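Long-range contact in phthiocerol synthesis polyketide synthase type I PpsC (Mycobacterium tuberculosis, PDB 7AHB), which probably selects an acyl extender unit and loads it onto the acyl carrier protein through its acyltransferase domain, for phthiocerol assembly: residues A[194-199]-A[207-212]. Numbering follows the deposited sequence.
Sequences PEVSLG and TVISGP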
loop_
_atom_site.group_PDB
_atom_site.type_symbol
_atom_site.label_atom_id
_atom_site.label_comp_id
_atom_site.label_asym_id
_atom_site.label_seq_id
_atom_site.Cartn_x
_atom_site.Cartn_y
_atom_site.Cartn_z
ATOM N N PRO A 194 -1.769 6.094 -26.085
ATOM C CA PRO A 194 -0.934 7.110 -25.427
ATOM C C PRO A 194 -1.464 7.590 -24.085
ATOM O O PRO A 194 -0.672 8.077 -23.273
ATOM C CB PRO A 194 -0.904 8.253 -26.454
ATOM C CG PRO A 194 -2.089 8.022 -27.328
ATOM C CD PRO A 194 -2.230 6.527 -27.413
ATOM N N GLU A 195 -2.765 7.482 -23.824
ATOM C CA GLU A 195 -3.346 7.926 -22.567
ATOM C C GLU A 195 -3.278 6.866 -21.476
ATOM O O GLU A 195 -3.546 7.180 -20.313
ATOM C CB GLU A 195 -4.813 8.342 -22.784
ATOM C CG GLU A 195 -4.961 9.514 -23.761
ATOM C CD GLU A 195 -6.393 9.892 -24.028
ATOM O OE1 GLU A 195 -7.211 9.852 -23.100
ATOM O OE2 GLU A 195 -6.711 10.224 -25.185
ATOM N N VAL A 196 -2.918 5.635 -21.812
ATOM C CA VAL A 196 -2.833 4.538 -20.850
ATOM C C VAL A 196 -1.374 4.288 -20.532
ATOM O O VAL A 196 -0.534 4.288 -21.447
ATOM C CB VAL A 196 -3.491 3.263 -21.404
ATOM C CG1 VAL A 196 -3.296 2.106 -20.453
ATOM C CG2 VAL A 196 -4.994 3.536 -21.662
ATOM N N SER A 197 -1.073 4.061 -19.236
ATOM C CA SER A 197 0.290 3.821 -18.779
ATOM C C SER A 197 0.435 2.457 -18.108
ATOM O O SER A 197 -0.537 1.866 -17.634
ATOM C CB SER A 197 0.730 4.909 -17.772
ATOM O OG SER A 197 -0.072 4.830 -16.601
ATOM N N LEU A 198 1.677 1.970 -18.034
ATOM C CA LEU A 198 2.011 0.874 -17.132
ATOM C C LEU A 198 2.086 1.472 -15.728
ATOM O O LEU A 198 2.960 2.294 -15.452
ATOM C CB LEU A 198 3.337 0.227 -17.532
ATOM C CG LEU A 198 3.668 -1.077 -16.819
ATOM C CD1 LEU A 198 4.619 -1.945 -17.661
ATOM C CD2 LEU A 198 4.291 -0.808 -15.444
ATOM N N GLY A 199 1.158 1.098 -14.853
ATOM C CA GLY A 199 1.051 1.736 -13.549
ATOM C C GLY A 199 1.791 1.039 -12.431
ATOM O O GLY A 199 2.426 1.698 -11.593
ATOM N N THR A 207 0.710 -7.229 -14.255
ATOM C CA THR A 207 1.017 -5.820 -14.433
ATOM C C THR A 207 -0.290 -5.048 -14.357
ATOM O O THR A 207 -1.326 -5.534 -14.801
ATOM C CB THR A 207 1.704 -5.562 -15.798
ATOM O OG1 THR A 207 2.843 -6.434 -15.972
ATOM C CG2 THR A 207 2.139 -4.140 -15.921
ATOM N N VAL A 208 -0.233 -3.838 -13.825
ATOM C CA VAL A 208 -1.404 -2.979 -13.701
ATOM C C VAL A 208 -1.252 -1.835 -14.687
ATOM O O VAL A 208 -0.183 -1.215 -14.764
ATOM C CB VAL A 208 -1.585 -2.443 -12.265
ATOM C CG1 VAL A 208 -2.803 -1.515 -12.214
ATOM C CG2 VAL A 208 -1.751 -3.593 -11.292
ATOM N N ILE A 209 -2.322 -1.558 -15.434
ATOM C CA ILE A 209 -2.387 -0.421 -16.334
ATOM C C ILE A 209 -3.321 0.625 -15.733
ATOM O O ILE A 209 -4.224 0.333 -14.931
ATOM C CB ILE A 209 -2.848 -0.825 -17.749
ATOM C CG1 ILE A 209 -4.210 -1.523 -17.699
ATOM C CG2 ILE A 209 -1.801 -1.692 -18.413
ATOM C CD1 ILE A 209 -4.830 -1.782 -19.124
ATOM N N SER A 210 -3.114 1.862 -16.151
ATOM C CA SER A 210 -3.833 2.974 -15.563
ATOM C C SER A 210 -4.207 3.948 -16.663
ATOM O O SER A 210 -3.417 4.176 -17.575
ATOM C CB SER A 210 -2.977 3.679 -14.477
ATOM O OG SER A 210 -3.670 4.791 -13.976
ATOM N N GLY A 211 -5.412 4.517 -16.579
ATOM C CA GLY A 211 -5.824 5.496 -17.547
ATOM C C GLY A 211 -7.331 5.701 -17.576
ATOM O O GLY A 211 -8.070 5.275 -16.684
ATOM N N PRO A 212 -7.807 6.384 -18.603
ATOM C CA PRO A 212 -9.263 6.691 -18.699
ATOM C C PRO A 212 -10.102 5.424 -18.695
ATOM O O PRO A 212 -9.736 4.421 -19.328
ATOM C CB PRO A 212 -9.380 7.436 -20.032
ATOM C CG PRO A 212 -7.997 7.982 -20.312
ATOM C CD PRO A 212 -7.019 6.981 -19.695
#
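S197 and S210 form a hydrogen-bonded pair of the antiparallel hairpin 197-201/207-211: S197 N donates to S210 O at 2.9 Å, almost straight at 169°, and S210 N returns a bond to S197 O at 3.0 Å. Two residues further along, G199 N reaches V208 O at 2.7 Å, flanking the non-hydrogen-bonded pair of L198 with I209. S197 O also takes a CA-H...O contact from I209 CA.

On the face of L198 and I209, V196 lays CG1 against I209 CB at 4.0 Å; this branch stands anti to the backbone N (chi1 175°). L198 meets T207 at about a right angle: L198 CG lies 3.5 Å from the methyl CG2 of T207, while T207 OG1 bonds to L181 O. The serines occupy the other face, where S197 OG is held by H240 O and N241 ND2, and S210 OG by P239 O. Beyond the strands, E195 OE1 approaches P212 CG, in the N-cap residue of helix 213-225, at 3.4 Å.

The hairpin makes up one edge of the four-stranded antiparallel sheet of the small, ferredoxin-like subdomain of acyltransferases: 197-201 is outermost, 207-211 also pairs with strand 175-179, helix 183-189 packs on L198, T207 and I209, and helix 213-225 on V196 and I209.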